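Local coordinates for putative cell surface protein (Streptococcus pyogenes, PDB 4OFQ), which is probably a cell-surface adhesin of the antigen I/II family, of which this C-terminal part forms beta-sandwich domains, one of which binds a calcium ion, at residues T38-A43 and T150-F155; Q159-G164 and N186-L191; V217-E222 and V314-I319; A257-T262 and S305-A310. One frame throughout, in Å; residues are numbered along the deposited sequence. Where two conformers were deposited one is given.

Overall arrangement
Four contacts illustrate how an elongated beta-sandwich adhesin varies its chemistry with position. Contacts 1 and 3 are antiparallel strand pairs, one in each of two sandwiches, with centres about 46 Å apart; both put aromatic and aliphatic side chains inside, but contact 3 adds a water and an arginine to its tyrosine. Contact 3 alone is a buried contact, whereas contacts 1, 2 and 4 are partly buried. Contacts 2 and 4 are mostly irregular, with few direct backbone bonds. Contact 2 follows contact 1 along the chain, where 150-155 leads toward 159-164, and lies close to the junction of the two sandwiches. Contact 4 is nested within the loop closed by contact 3, and its 305-310 leads into the strand that contact 3 uses.

Contact 1 (T38-A43 and T150-F155); sequences TLTYVA and TYNLSF
Tyr41 and Phe155 meet by their ring edges, with Tyr41 CE2 and Phe155 CD2 3.7 Å apart. The two side chains cross at about a right angle: Phe155 CD2 lies near the plane of the Tyr41 ring, at its rim, and Tyr41 CD2 lies in the plane of the Phe155 ring. Neither ring is directly opposite the other in the register, since Tyr41 pairs with Leu153 and Phe155 with Leu39, so the two residues sit diagonally. Both CG atoms stand anti to their carbonyl carbons (chi1 -61° for Tyr41, -67° for Phe155), which leans the two rings toward each other over the face they share.

Beneath them runs a regular antiparallel pairing within one sheet of a beta sandwich, with three hydrogen-bonded pairs alternating with two non-hydrogen-bonded ones. Tyr41 N reaches Leu153 O at 2.8 Å, and Leu153 N returns to Tyr41 O at 3.0 Å. Leu39, Tyr41, Ala43, Tyr151, Leu153 and Phe155 all point to the inner face, packing on strands 64-70 and 164-174 of the facing sheet. There Phe155 also meets the ring of Tyr70, a residue of the calcium site, and the Phe155 side chain is about 9 Å from the ion.

The other face is more polar. Thr40 OG1 and Ser154 OG share a hydrogen bond of 2.9 Å across a non-hydrogen-bonded pair, and Asn83 bonds Ser154 OG as well as Asn152 OD1. Thr40 turns its methyl CG2 diagonally across toward Asn152 OD1, 3.7 Å away, while Val42 CG1 touches Thr150 CG2 at 3.6 Å.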
# COMPACT_ATOMS: atom_id res chain seq x y z
N THR A 38 0.19 0.09 -4.92
CA THR A 38 1.19 -0.53 -5.79
C THR A 38 2.52 -0.13 -5.20
O THR A 38 2.74 1.05 -4.97
CB THR A 38 1.10 0.02 -7.22
OG1 THR A 38 -0.20 -0.27 -7.76
CG2 THR A 38 2.18 -0.60 -8.12
N LEU A 39 3.38 -1.10 -4.93
CA LEU A 39 4.71 -0.81 -4.43
C LEU A 39 5.71 -0.79 -5.58
O LEU A 39 5.96 -1.82 -6.20
CB LEU A 39 5.14 -1.86 -3.39
CG LEU A 39 4.08 -2.10 -2.31
CD1 LEU A 39 4.59 -3.09 -1.29
CD2 LEU A 39 3.75 -0.77 -1.65
N THR A 40 6.31 0.37 -5.82
CA THR A 40 7.29 0.49 -6.89
C THR A 40 8.69 0.67 -6.33
O THR A 40 8.98 1.67 -5.67
CB THR A 40 6.95 1.64 -7.84
OG1 THR A 40 5.71 1.33 -8.50
CG2 THR A 40 8.05 1.80 -8.91
N TYR A 41 9.54 -0.32 -6.58
CA TYR A 41 10.90 -0.33 -6.10
C TYR A 41 11.87 -0.01 -7.23
O TYR A 41 11.63 -0.38 -8.40
CB TYR A 41 11.26 -1.71 -5.55
CG TYR A 41 10.43 -2.17 -4.37
CD1 TYR A 41 10.72 -1.73 -3.08
CD2 TYR A 41 9.40 -3.09 -4.54
CE1 TYR A 41 9.98 -2.18 -1.99
CE2 TYR A 41 8.66 -3.54 -3.47
CZ TYR A 41 8.95 -3.09 -2.19
OH TYR A 41 8.20 -3.53 -1.14
N VAL A 42 12.97 0.64 -6.87
CA VAL A 42 14.07 0.85 -7.80
C VAL A 42 15.28 0.18 -7.16
O VAL A 42 15.68 0.54 -6.05
CB VAL A 42 14.33 2.35 -8.02
CG1 VAL A 42 15.46 2.58 -9.03
CG2 VAL A 42 13.04 3.07 -8.46
N ALA A 43 15.83 -0.83 -7.83
CA ALA A 43 16.90 -1.63 -7.27
C ALA A 43 18.15 -1.45 -8.10
O ALA A 43 18.07 -1.36 -9.34
CB ALA A 43 16.50 -3.11 -7.23
N THR A 150 19.92 -1.09 -13.28
CA THR A 150 18.81 -0.58 -12.48
C THR A 150 17.51 -1.31 -12.82
O THR A 150 17.09 -1.34 -13.98
CB THR A 150 18.62 0.94 -12.69
OG1 THR A 150 19.83 1.62 -12.32
CG2 THR A 150 17.45 1.47 -11.86
N TYR A 151 16.90 -1.90 -11.80
CA TYR A 151 15.66 -2.65 -11.95
C TYR A 151 14.51 -1.78 -11.43
O TYR A 151 14.57 -1.27 -10.31
CB TYR A 151 15.71 -3.97 -11.17
CG TYR A 151 16.76 -4.97 -11.62
CD1 TYR A 151 18.12 -4.72 -11.42
CD2 TYR A 151 16.40 -6.19 -12.20
CE1 TYR A 151 19.09 -5.65 -11.82
CE2 TYR A 151 17.36 -7.13 -12.59
CZ TYR A 151 18.71 -6.85 -12.40
OH TYR A 151 19.69 -7.77 -12.79
N ASN A 152 13.47 -1.61 -12.24
CA ASN A 152 12.30 -0.87 -11.79
C ASN A 152 11.12 -1.84 -11.77
O ASN A 152 10.67 -2.29 -12.82
CB ASN A 152 12.04 0.29 -12.75
CG ASN A 152 11.07 1.29 -12.20
OD1 ASN A 152 9.91 0.96 -11.95
ND2 ASN A 152 11.52 2.53 -12.04
N LEU A 153 10.64 -2.15 -10.56
CA LEU A 153 9.75 -3.29 -10.33
C LEU A 153 8.51 -2.85 -9.57
O LEU A 153 8.64 -2.12 -8.59
CB LEU A 153 10.47 -4.32 -9.45
CG LEU A 153 11.86 -4.76 -9.91
CD1 LEU A 153 12.52 -5.72 -8.89
CD2 LEU A 153 11.75 -5.42 -11.28
N SER A 154 7.32 -3.28 -9.99
CA SER A 154 6.11 -2.95 -9.23
C SER A 154 5.39 -4.21 -8.74
O SER A 154 5.14 -5.12 -9.54
CB SER A 154 5.14 -2.12 -10.09
OG SER A 154 5.73 -0.87 -10.43
N PHE A 155 5.03 -4.24 -7.46
CA PHE A 155 4.27 -5.35 -6.88
C PHE A 155 2.95 -4.85 -6.27
O PHE A 155 2.86 -3.71 -5.80
CB PHE A 155 5.03 -6.00 -5.72
CG PHE A 155 6.30 -6.73 -6.10
CD1 PHE A 155 6.26 -8.04 -6.57
CD2 PHE A 155 7.54 -6.12 -5.92
CE1 PHE A 155 7.43 -8.72 -6.88
CE2 PHE A 155 8.72 -6.80 -6.23
CZ PHE A 155 8.66 -8.09 -6.70

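Contact 2 (Q159-G164 and N186-L191); sequences QDFKKG and NHLSEL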
# COMPACT_ATOMS: atom_id res chain seq x y z
N GLN A 159 -4.31 -9.96 -1.13
CA GLN A 159 -5.51 -9.42 -0.49
C GLN A 159 -5.74 -9.96 0.92
O GLN A 159 -6.38 -9.30 1.74
CB GLN A 159 -6.76 -9.56 -1.38
CG GLN A 159 -6.87 -10.86 -2.14
CD GLN A 159 -7.90 -10.78 -3.25
OE1 GLN A 159 -7.64 -10.21 -4.32
NE2 GLN A 159 -9.08 -11.33 -3.01
N ASP A 160 -5.20 -11.14 1.22
CA ASP A 160 -5.42 -11.72 2.55
C ASP A 160 -4.40 -11.24 3.61
O ASP A 160 -4.49 -11.61 4.78
CB ASP A 160 -5.52 -13.26 2.51
CG ASP A 160 -4.25 -13.93 2.00
OD1 ASP A 160 -3.19 -13.28 1.93
OD2 ASP A 160 -4.33 -15.13 1.67
N PHE A 161 -3.45 -10.42 3.18
CA PHE A 161 -2.52 -9.80 4.11
C PHE A 161 -3.13 -8.49 4.59
O PHE A 161 -3.14 -7.49 3.87
CB PHE A 161 -1.16 -9.57 3.44
CG PHE A 161 -0.12 -8.99 4.37
CD1 PHE A 161 0.51 -9.79 5.31
CD2 PHE A 161 0.22 -7.65 4.29
CE1 PHE A 161 1.47 -9.26 6.17
CE2 PHE A 161 1.17 -7.11 5.14
CZ PHE A 161 1.80 -7.93 6.09
N LYS A 162 -3.65 -8.50 5.81
CA LYS A 162 -4.50 -7.42 6.31
C LYS A 162 -3.72 -6.44 7.17
O LYS A 162 -4.11 -5.28 7.31
CB LYS A 162 -5.65 -8.00 7.13
CG LYS A 162 -6.46 -9.08 6.43
CD LYS A 162 -7.50 -8.49 5.50
CE LYS A 162 -8.47 -9.56 5.01
NZ LYS A 162 -9.59 -8.99 4.22
N LYS A 163 -2.64 -6.91 7.76
CA LYS A 163 -1.80 -6.08 8.61
C LYS A 163 -0.43 -6.71 8.77
O LYS A 163 -0.26 -7.91 8.57
CB LYS A 163 -2.44 -5.90 9.99
CG LYS A 163 -2.45 -7.16 10.85
CD LYS A 163 -3.05 -6.88 12.23
CE LYS A 163 -3.16 -8.13 13.08
NZ LYS A 163 -1.82 -8.70 13.42
N GLY A 164 0.53 -5.88 9.15
CA GLY A 164 1.89 -6.34 9.36
C GLY A 164 2.85 -5.46 8.60
O GLY A 164 2.48 -4.41 8.08
N ASN A 186 7.96 -1.34 4.75
CA ASN A 186 6.78 -0.49 4.79
C ASN A 186 5.73 -1.11 5.67
O ASN A 186 5.61 -2.33 5.72
CB ASN A 186 6.23 -0.27 3.39
CG ASN A 186 7.19 0.50 2.54
OD1 ASN A 186 8.03 -0.07 1.84
ND2 ASN A 186 7.10 1.81 2.62
N HIS A 187 4.96 -0.27 6.35
CA HIS A 187 3.93 -0.76 7.25
C HIS A 187 2.60 -0.72 6.52
O HIS A 187 2.27 0.27 5.86
CB HIS A 187 3.88 0.09 8.52
CG HIS A 187 2.94 -0.43 9.56
ND1 HIS A 187 1.84 0.29 9.99
CD2 HIS A 187 2.93 -1.58 10.27
CE1 HIS A 187 1.19 -0.40 10.91
NE2 HIS A 187 1.83 -1.54 11.11
N LEU A 188 1.84 -1.81 6.59
CA LEU A 188 0.49 -1.80 6.06
C LEU A 188 -0.46 -1.35 7.16
O LEU A 188 -0.61 -2.01 8.17
CB LEU A 188 0.08 -3.18 5.54
CG LEU A 188 -1.40 -3.27 5.14
CD1 LEU A 188 -1.76 -2.22 4.10
CD2 LEU A 188 -1.73 -4.66 4.62
N SER A 189 -1.09 -0.19 6.95
CA SER A 189 -2.10 0.29 7.88
C SER A 189 -3.27 -0.68 7.93
O SER A 189 -3.72 -1.17 6.89
CB SER A 189 -2.59 1.67 7.46
OG SER A 189 -1.62 2.65 7.76
N GLU A 190 -3.74 -1.00 9.13
CA GLU A 190 -4.94 -1.80 9.24
C GLU A 190 -6.11 -0.84 9.24
O GLU A 190 -6.23 0.02 10.11
CB GLU A 190 -4.95 -2.64 10.52
CG GLU A 190 -6.18 -3.52 10.63
CD GLU A 190 -6.16 -4.39 11.87
OE1 GLU A 190 -5.08 -4.53 12.48
OE2 GLU A 190 -7.24 -4.92 12.24
N LEU A 191 -6.97 -0.99 8.23
CA LEU A 191 -8.12 -0.12 8.04
C LEU A 191 -9.32 -0.68 8.79
O LEU A 191 -9.70 -1.82 8.58
CB LEU A 191 -8.47 -0.05 6.55
CG LEU A 191 -7.31 0.26 5.61
CD1 LEU A 191 -7.77 0.27 4.16
CD2 LEU A 191 -6.69 1.60 6.00
O HOH W 1 -0.03 -3.69 10.04
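Gly164 O takes the amide hydrogen of Leu188 in a nearly straight bond, 3.1 Å from Leu188 N with an N-H...O angle of 165°. The donor comes in almost head-on to the carbonyl, while the imidazole carbon His187 CD2 lies 3.6 Å from the same oxygen. A water modelled between Gly164 N and Leu188 O sits so close to the nitrogen that the bridge as a whole is doubtful. Gly164 itself takes a positive phi of 130°; at its backbone angles a side chain would be jammed against the preceding carbonyl oxygen and would run into the Phe161 ring.

Leu188 carries the apolar part. Its CG stands anti to the backbone N (chi1 172°), sending CD2 into the bend of the loop, where it meets Phe161 O at 3.2 Å and Phe161 CD2 at 3.6 Å. The two side chains slide past each other in opposite directions. One face of the Phe161 ring is taken by Lys163 O, 3.1 Å above the plane and offset toward the rim. Ile166 packs on both Phe161 and Leu188.

At the solvent side Lys163 and Glu190 run side by side, pointing the same way, and Glu190 OE1 touches Lys163 CD at 3.1 Å. Around Ser189, which packs on Trp224, the chain passes into the connection to the second sandwich. Because Lys163 NZ remains 5.4 Å from Glu190 OE1, the opposite charges do not form a salt bridge, and any attraction between them is probably weak and long-range; the contact relies chiefly on one backbone bond and the leucine packed against the loop.

Contact 3 (V217-E222 and V314-I319); sequences VTYRLE and VVVKRI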
# COMPACT_ATOMS: atom_id res chain seq x y z
N VAL A 217 -33.42 9.01 15.35
CA VAL A 217 -32.17 8.46 15.82
C VAL A 217 -31.03 8.98 14.97
O VAL A 217 -31.23 9.44 13.85
CB VAL A 217 -32.12 6.91 15.88
CG1 VAL A 217 -33.34 6.33 16.61
CG2 VAL A 217 -31.96 6.31 14.48
N THR A 218 -29.84 8.92 15.52
CA THR A 218 -28.67 9.42 14.83
C THR A 218 -27.67 8.32 14.63
O THR A 218 -27.28 7.65 15.59
CB THR A 218 -28.00 10.53 15.65
OG1 THR A 218 -28.91 11.63 15.78
CG2 THR A 218 -26.74 10.99 14.97
N TYR A 219 -27.22 8.13 13.39
CA TYR A 219 -26.15 7.17 13.15
C TYR A 219 -24.83 7.93 13.11
O TYR A 219 -24.74 8.99 12.47
CB TYR A 219 -26.35 6.41 11.83
CG TYR A 219 -27.55 5.50 11.83
CD1 TYR A 219 -27.61 4.40 12.67
CD2 TYR A 219 -28.63 5.73 10.97
CE1 TYR A 219 -28.72 3.55 12.67
CE2 TYR A 219 -29.74 4.91 10.97
CZ TYR A 219 -29.77 3.82 11.82
OH TYR A 219 -30.88 3.00 11.83
N ARG A 220 -23.82 7.41 13.79
CA ARG A 220 -22.48 7.96 13.65
C ARG A 220 -21.65 7.04 12.77
O ARG A 220 -21.45 5.85 13.09
CB ARG A 220 -21.79 8.11 15.00
CG ARG A 220 -20.39 8.70 14.84
CD ARG A 220 -19.74 8.96 16.17
NE ARG A 220 -19.18 7.76 16.76
CZ ARG A 220 -17.92 7.65 17.16
NH1 ARG A 220 -17.08 8.67 17.03
NH2 ARG A 220 -17.49 6.51 17.70
N LEU A 221 -21.17 7.58 11.65
CA LEU A 221 -20.27 6.83 10.79
C LEU A 221 -18.86 7.32 11.09
O LEU A 221 -18.48 8.41 10.68
CB LEU A 221 -20.62 7.06 9.32
CG LEU A 221 -22.11 7.02 8.95
CD1 LEU A 221 -22.33 7.17 7.42
CD2 LEU A 221 -22.76 5.72 9.47
N GLU A 222 -18.09 6.52 11.83
CA GLU A 222 -16.77 6.96 12.28
C GLU A 222 -15.72 6.65 11.22
O GLU A 222 -15.44 5.49 10.93
CB GLU A 222 -16.39 6.27 13.60
CG GLU A 222 -15.09 6.80 14.19
CD GLU A 222 -14.71 6.14 15.50
OE1 GLU A 222 -14.40 4.93 15.49
OE2 GLU A 222 -14.70 6.85 16.54
N VAL A 314 -25.66 11.00 10.72
CA VAL A 314 -26.82 10.92 9.85
C VAL A 314 -28.08 10.79 10.69
O VAL A 314 -28.22 9.84 11.46
CB VAL A 314 -26.70 9.72 8.88
CG1 VAL A 314 -27.96 9.57 8.05
CG2 VAL A 314 -25.49 9.91 7.98
N VAL A 315 -28.98 11.76 10.55
CA VAL A 315 -30.19 11.83 11.36
C VAL A 315 -31.37 11.29 10.56
O VAL A 315 -31.59 11.72 9.43
CB VAL A 315 -30.48 13.28 11.79
CG1 VAL A 315 -31.78 13.35 12.54
CG2 VAL A 315 -29.34 13.82 12.66
N VAL A 316 -32.09 10.32 11.13
CA VAL A 316 -33.25 9.73 10.47
C VAL A 316 -34.47 9.73 11.41
O VAL A 316 -34.32 9.85 12.62
CB VAL A 316 -32.98 8.26 10.00
CG1 VAL A 316 -31.71 8.20 9.15
CG2 VAL A 316 -32.88 7.31 11.19
N LYS A 317 -35.65 9.63 10.82
CA LYS A 317 -36.89 9.47 11.58
C LYS A 317 -37.37 8.02 11.42
O LYS A 317 -37.36 7.47 10.31
CB LYS A 317 -37.94 10.46 11.09
CG LYS A 317 -39.34 10.24 11.64
CD LYS A 317 -40.30 11.22 10.99
CE LYS A 317 -41.72 11.10 11.54
NZ LYS A 317 -42.63 12.09 10.89
N ARG A 318 -37.77 7.40 12.52
CA ARG A 318 -38.19 6.01 12.48
C ARG A 318 -39.67 5.98 12.12
O ARG A 318 -40.52 6.47 12.86
CB ARG A 318 -37.94 5.32 13.83
CG ARG A 318 -38.51 3.89 13.93
CD ARG A 318 -37.85 2.92 12.96
NE ARG A 318 -36.41 3.12 12.80
CZ ARG A 318 -35.47 2.62 13.60
NH1 ARG A 318 -35.81 1.87 14.65
NH2 ARG A 318 -34.19 2.86 13.35
N ILE A 319 -39.96 5.42 10.95
CA ILE A 319 -41.30 5.56 10.38
C ILE A 319 -42.14 4.28 10.36
O ILE A 319 -43.32 4.33 10.03
CB ILE A 319 -41.25 6.16 8.95
CG1 ILE A 319 -40.34 5.33 8.04
CG2 ILE A 319 -40.79 7.60 8.99
CD1 ILE A 319 -40.64 5.49 6.56
O HOH W 2 -31.31 0.99 13.72
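Tyr219 lies across from Val314 in an antiparallel hydrogen-bonded pair, and its side chain reaches along the partner strand from there. Its backbone is gripped first: Tyr219 N meets Val314 O at 2.8 Å, and Val314 N returns to Tyr219 O. Tyr219 CB then stands 4.4 Å from Val314 CB. With CG anti to the carbonyl carbon (chi1 -66°), the ring leans toward Val316, whose CG2 is 4.0 Å from Tyr219 CE2; Val217 CG2 sits over one face, offset toward the rim. This same valine methyl packs on Val316 CG2 at 3.6 Å.

At the tip, Tyr219 OH lies at the edge of the Arg318 guanidinium, 3.6 Å from Arg318 NH2, with ring and guanidinium planes 28° apart. A water in the ring plane donates to Tyr219 OH at 2.8 Å and holds Arg318 NH2 only weakly. Asp248 bonds the hydroxyl and forms a salt bridge with Arg318, which probably holds the tip of the tyrosine and the direction of its hydroxyl hydrogen.

The pair is central in a four-stranded sheet of the second beta sandwich, between strands 194-198 and 248-257, while strand 323-332 of the facing sheet packs on Tyr219, Leu221 and Arg318.

Contact 4 (A257-T262 and S305-A310); sequences ATVDIT and SSEFGA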
# COMPACT_ATOMS: atom_id res chain seq x y z
N ALA A 257 -14.47 17.27 11.55
CA ALA A 257 -13.09 16.82 11.62
C ALA A 257 -12.87 16.10 12.95
O ALA A 257 -13.35 16.56 13.99
CB ALA A 257 -12.13 18.00 11.48
N THR A 258 -12.19 14.96 12.91
CA THR A 258 -11.86 14.24 14.15
C THR A 258 -10.40 14.37 14.58
O THR A 258 -10.00 13.83 15.61
CB THR A 258 -12.24 12.75 14.05
OG1 THR A 258 -11.73 12.22 12.82
CG2 THR A 258 -13.75 12.58 14.08
N VAL A 259 -9.61 15.08 13.77
CA VAL A 259 -8.24 15.44 14.12
C VAL A 259 -7.98 16.84 13.59
O VAL A 259 -8.73 17.33 12.75
CB VAL A 259 -7.20 14.51 13.43
CG1 VAL A 259 -7.31 13.07 13.94
CG2 VAL A 259 -7.34 14.57 11.91
N ASP A 260 -6.93 17.50 14.07
CA ASP A 260 -6.46 18.73 13.45
C ASP A 260 -5.90 18.42 12.06
O ASP A 260 -5.07 17.52 11.90
CB ASP A 260 -5.37 19.41 14.28
CG ASP A 260 -5.87 19.97 15.59
OD1 ASP A 260 -7.09 20.17 15.77
OD2 ASP A 260 -5.02 20.24 16.46
N ILE A 261 -6.34 19.18 11.06
CA ILE A 261 -5.94 18.96 9.67
C ILE A 261 -5.14 20.16 9.15
O ILE A 261 -5.62 21.29 9.18
CB ILE A 261 -7.18 18.74 8.76
CG1 ILE A 261 -7.99 17.54 9.25
CG2 ILE A 261 -6.75 18.53 7.29
CD1 ILE A 261 -9.41 17.49 8.69
N THR A 262 -3.92 19.91 8.68
CA THR A 262 -3.09 20.99 8.14
C THR A 262 -3.08 20.92 6.63
O THR A 262 -2.89 19.84 6.06
CB THR A 262 -1.65 20.93 8.69
OG1 THR A 262 -1.67 21.08 10.12
CG2 THR A 262 -0.78 22.02 8.07
N SER A 305 2.40 15.27 6.41
CA SER A 305 2.75 15.36 7.82
C SER A 305 1.52 15.61 8.69
O SER A 305 1.65 15.81 9.91
CB SER A 305 3.78 16.47 8.04
OG SER A 305 3.33 17.65 7.42
N SER A 306 0.34 15.61 8.07
CA SER A 306 -0.91 15.82 8.81
C SER A 306 -1.80 14.58 8.79
O SER A 306 -1.94 13.92 7.76
CB SER A 306 -1.71 16.99 8.22
OG SER A 306 -2.97 17.13 8.88
N GLU A 307 -2.41 14.28 9.93
CA GLU A 307 -3.46 13.26 9.96
C GLU A 307 -4.69 13.77 9.23
O GLU A 307 -4.82 14.96 8.99
CB GLU A 307 -3.84 12.92 11.40
CG GLU A 307 -2.73 12.25 12.20
CD GLU A 307 -3.23 11.66 13.51
OE1 GLU A 307 -4.08 12.30 14.17
OE2 GLU A 307 -2.78 10.54 13.88
N PHE A 308 -5.60 12.86 8.87
CA PHE A 308 -6.89 13.26 8.32
C PHE A 308 -7.97 12.31 8.80
O PHE A 308 -7.81 11.09 8.74
CB PHE A 308 -6.87 13.32 6.78
CG PHE A 308 -8.19 13.75 6.17
CD1 PHE A 308 -8.51 15.10 6.05
CD2 PHE A 308 -9.13 12.82 5.76
CE1 PHE A 308 -9.72 15.51 5.50
CE2 PHE A 308 -10.35 13.21 5.22
CZ PHE A 308 -10.64 14.57 5.08
N GLY A 309 -9.07 12.85 9.30
CA GLY A 309 -10.18 12.00 9.68
C GLY A 309 -11.45 12.81 9.87
O GLY A 309 -11.39 14.00 10.23
N ALA A 310 -12.59 12.18 9.64
CA ALA A 310 -13.88 12.83 9.85
C ALA A 310 -14.92 11.81 10.25
O ALA A 310 -14.82 10.63 9.87
CB ALA A 310 -14.31 13.57 8.59
O HOH W 3 -2.00 18.78 11.47
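Ala257 and Ala310 form an antiparallel non-hydrogen-bonded pair at the end of a beta-sandwich sheet, where strand 248-257 lies beside strand 310-318. Away from this bridge the two segments run alongside each other largely as irregular connections, apart from the short strand 261-262, joined by scattered bonds.

A single backbone-to-backbone hydrogen bond joins the two segments, Thr258 N to Gly309 O at 3.0 Å. It is straight at the hydrogen (175°), yet the donor stands 52° out of the carbonyl plane and so misses the lone pairs.

Apolar contact centres on Ile261, whose CD1 touches Phe308 CD1 at 3.7 Å. The Phe308 ring is held edge-to-face by Tyr237 and by Phe294, and helix 296-299 packs on it too. Val259 CG2 rests on the Gly309 backbone, 3.6 Å from Gly309 N.

A carboxylate meets a methyl where the Val259 and Glu307 side chains cross at about a right angle, Val259 CG1 lying 3.3 Å from Glu307 OE1.

Hydroxyl bonding gathers at Ser306. Its OG, anti to the backbone N (chi1 176°), donates to Glu307 O at 2.9 Å, in the carbonyl plane on a lone pair. Ser306 OG in turn accepts a hydrogen bond from Thr262 N at 2.9 Å, and a water that lies 2.7 Å from Thr262 OG1 donates to Ser306 OG at 3.2 Å.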